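Local coordinates for protein R.Ecl18kI (Enterobacter cloacae, PDB 2GB7) that recognises the double-stranded DNA sequence 5'-CCNGG-3' as a type II restriction endonuclease and cleaves it before the first cytosine, at residues Lys157-Val162 with Thr199-Met204. The protein carries 1 engineered substitution. Residues are numbered along the deposited sequence; the frame is centred on the assembly and turned at random.
Sequences KLVDLV and TGIREM. With nucleotides of chain B.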
loop_
_atom_site.group_PDB
_atom_site.type_symbol
_atom_site.label_atom_id
_atom_site.label_comp_id
_atom_site.label_asym_id
_atom_site.label_seq_id
_atom_site.Cartn_x
_atom_site.Cartn_y
_atom_site.Cartn_z
ATOM N N LYS F 157 3.369 4.069 15.159
ATOM C CA LYS F 157 4.614 3.866 14.411
ATOM C C LYS F 157 4.639 4.687 13.107
ATOM O O LYS F 157 5.696 4.858 12.486
ATOM C CB LYS F 157 4.903 2.374 14.171
ATOM C CG LYS F 157 4.984 1.522 15.453
ATOM C CD LYS F 157 5.944 2.123 16.500
ATOM C CE LYS F 157 6.062 1.233 17.741
ATOM N NZ LYS F 157 6.808 1.931 18.837
ATOM N N LEU F 158 3.506 5.273 12.728
ATOM C CA LEU F 158 3.460 6.103 11.512
ATOM C C LEU F 158 3.815 7.599 11.834
ATOM O O LEU F 158 3.954 8.416 10.924
ATOM C CB LEU F 158 2.109 5.832 10.818
ATOM C CG LEU F 158 1.121 6.949 10.497
ATOM C CD1 LEU F 158 -0.157 6.370 9.910
ATOM C CD2 LEU F 158 0.823 7.797 11.712
ATOM N N VAL F 159 3.981 7.908 13.112
ATOM C CA VAL F 159 4.485 9.239 13.463
ATOM C C VAL F 159 5.971 9.192 13.236
ATOM O O VAL F 159 6.645 8.260 13.714
ATOM C CB VAL F 159 4.270 9.542 14.925
ATOM C CG1 VAL F 159 4.981 10.891 15.281
ATOM C CG2 VAL F 159 2.787 9.556 15.239
ATOM N N ASP F 160 6.478 10.146 12.464
ATOM C CA ASP F 160 7.900 10.211 12.134
ATOM C C ASP F 160 8.691 11.123 13.054
ATOM O O ASP F 160 9.817 10.792 13.424
ATOM C CB ASP F 160 8.054 10.695 10.715
ATOM C CG ASP F 160 7.536 9.676 9.730
ATOM O OD1 ASP F 160 7.828 8.448 9.899
ATOM O OD2 ASP F 160 6.781 10.068 8.827
ATOM N N LEU F 161 8.108 12.278 13.377
ATOM C CA LEU F 161 8.789 13.285 14.201
ATOM C C LEU F 161 7.911 13.739 15.337
ATOM O O LEU F 161 6.717 13.936 15.156
ATOM C CB LEU F 161 9.119 14.503 13.361
ATOM C CG LEU F 161 9.991 14.217 12.141
ATOM C CD1 LEU F 161 10.010 15.364 11.179
ATOM C CD2 LEU F 161 11.405 13.780 12.552
ATOM N N VAL F 162 8.525 13.892 16.502
ATOM C CA VAL F 162 7.829 14.309 17.702
ATOM C C VAL F 162 8.556 15.531 18.273
ATOM O O VAL F 162 9.722 15.437 18.651
ATOM C CB VAL F 162 7.874 13.214 18.764
ATOM C CG1 VAL F 162 7.130 13.659 20.033
ATOM C CG2 VAL F 162 7.314 11.855 18.225
ATOM N N THR F 199 -4.548 6.316 19.912
ATOM C CA THR F 199 -3.629 6.790 20.935
ATOM C C THR F 199 -4.056 8.130 21.517
ATOM O O THR F 199 -3.365 8.660 22.398
ATOM C CB THR F 199 -2.204 6.945 20.373
ATOM O OG1 THR F 199 -2.248 7.770 19.212
ATOM C CG2 THR F 199 -1.636 5.565 19.985
ATOM N N GLY F 200 -5.163 8.678 21.025
ATOM C CA GLY F 200 -5.681 9.949 21.614
ATOM C C GLY F 200 -4.884 11.161 21.174
ATOM O O GLY F 200 -4.898 12.206 21.831
ATOM N N ILE F 201 -4.210 11.037 20.046
ATOM C CA ILE F 201 -3.470 12.164 19.495
ATOM C C ILE F 201 -4.412 13.357 19.315
ATOM O O ILE F 201 -5.544 13.215 18.865
ATOM C CB ILE F 201 -2.769 11.735 18.194
ATOM C CG1 ILE F 201 -1.548 10.930 18.590
ATOM C CG2 ILE F 201 -2.383 12.950 17.367
ATOM C CD1 ILE F 201 -1.003 10.105 17.438
ATOM N N ARG F 202 -3.969 14.540 19.761
ATOM C CA ARG F 202 -4.791 15.734 19.662
ATOM C C ARG F 202 -4.951 16.169 18.192
ATOM O O ARG F 202 -6.042 16.427 17.719
ATOM C CB ARG F 202 -4.136 16.872 20.446
ATOM C CG ARG F 202 -4.974 18.147 20.449
ATOM C CD ARG F 202 -4.248 19.307 21.160
ATOM N NE ARG F 202 -2.983 19.613 20.477
ATOM C CZ ARG F 202 -1.772 19.235 20.893
ATOM N NH1 ARG F 202 -1.617 18.556 22.027
ATOM N NH2 ARG F 202 -0.704 19.549 20.163
ATOM N N GLU F 203 -3.834 16.193 17.481
ATOM C CA GLU F 203 -3.819 16.567 16.082
ATOM C C GLU F 203 -2.539 16.024 15.490
ATOM O O GLU F 203 -1.524 15.886 16.178
ATOM C CB GLU F 203 -3.858 18.080 15.916
ATOM C CG GLU F 203 -2.713 18.792 16.603
ATOM C CD GLU F 203 -2.972 20.279 16.756
ATOM O OE1 GLU F 203 -3.178 20.944 15.694
ATOM O OE2 GLU F 203 -2.949 20.780 17.925
ATOM N N MET F 204 -2.578 15.686 14.214
ATOM C CA MET F 204 -1.372 15.218 13.528
ATOM C C MET F 204 -1.252 15.943 12.203
ATOM O O MET F 204 -2.237 16.137 11.470
ATOM C CB MET F 204 -1.376 13.688 13.304
ATOM C CG MET F 204 0.046 13.031 13.149
ATOM S SD MET F 204 -0.008 11.306 12.740
ATOM C CE MET F 204 -1.300 10.708 13.822
ATOM P P DC B 2 3.248 -0.972 11.854
ATOM O OP1 DC B 2 3.088 -0.598 13.282
ATOM O OP2 DC B 2 2.164 -1.714 11.163
ATOM O "O5'" DC B 2 3.558 0.352 11.032
ATOM C "C5'" DC B 2 4.747 1.086 11.297
ATOM C "C4'" DC B 2 5.391 1.538 10.010
ATOM O "O4'" DC B 2 6.054 0.440 9.334
ATOM C "C3'" DC B 2 4.444 2.163 8.990
ATOM O "O3'" DC B 2 5.080 3.322 8.475
ATOM C "C2'" DC B 2 4.328 1.096 7.914
ATOM C "C1'" DC B 2 5.706 0.455 7.963
ATOM N N1 DC B 2 5.779 -0.928 7.457
ATOM C C2 DC B 2 6.722 -1.233 6.462
ATOM O O2 DC B 2 7.488 -0.341 6.064
ATOM N N3 DC B 2 6.780 -2.491 5.967
ATOM C C4 DC B 2 5.952 -3.428 6.436
ATOM N N4 DC B 2 6.038 -4.656 5.917
ATOM C C5 DC B 2 4.998 -3.151 7.459
ATOM C C6 DC B 2 4.945 -1.898 7.934
#
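Val159 and Met204 make the nearest backbone approach, their CA atoms 8.4 Å apart; no hydrogen bond crosses between 157-162 and 199-204, and every contact within 4.5 Å is between side-chain atoms. The two flank the mixed sheet of a PD-(D/E)XK nuclease domain: 157-162 is mostly loop leading into strand 161-163, while 199-204 connects helix 191-199 to the start of strand 204-207, and strand 177-181 lies between those two strands in the sheet. The contact is apolar, its three pairs joining carbon to carbon or sulfur, on the sheet side where Val192 and Val196 of helix 191-199 also pack on Met204.

Met204 contributes most. Its CG stands anti to the backbone N (chi1 -155°) and chi2 is extended, which carries SD out to the two residues of the other segment. SD lies 3.7 Å from Leu158 CD2 and 4.1 Å from Val159 CG2, and the chain then bends at chi3 (-43°), bringing CE within 4.2 Å of the same Leu158 methyl. Val159 offers the branch beside its backbone N; CG2 also meets Ile201 CD1, more loosely, at 4.4 Å. All four side chains are buried, although only 117 Å² is hidden between the segments.

Leu158 O is hydrogen-bonded to Ser180 OG of strand 177-181, and a classic beta bulge sets Asp160 and Leu161, both backbone-bonded to Ile179, opposite that single residue. Gly200, with positive phi, ends the helical conformation; beyond it an Arg202-Glu203 salt bridge is internal to 199-204. The N-terminal end of 157-162 lies against the bound DNA: Leu158 packs on a phosphate, and Lys157 CB makes a short, tight approach of 3.2 Å to C5' of DC2 of chain B.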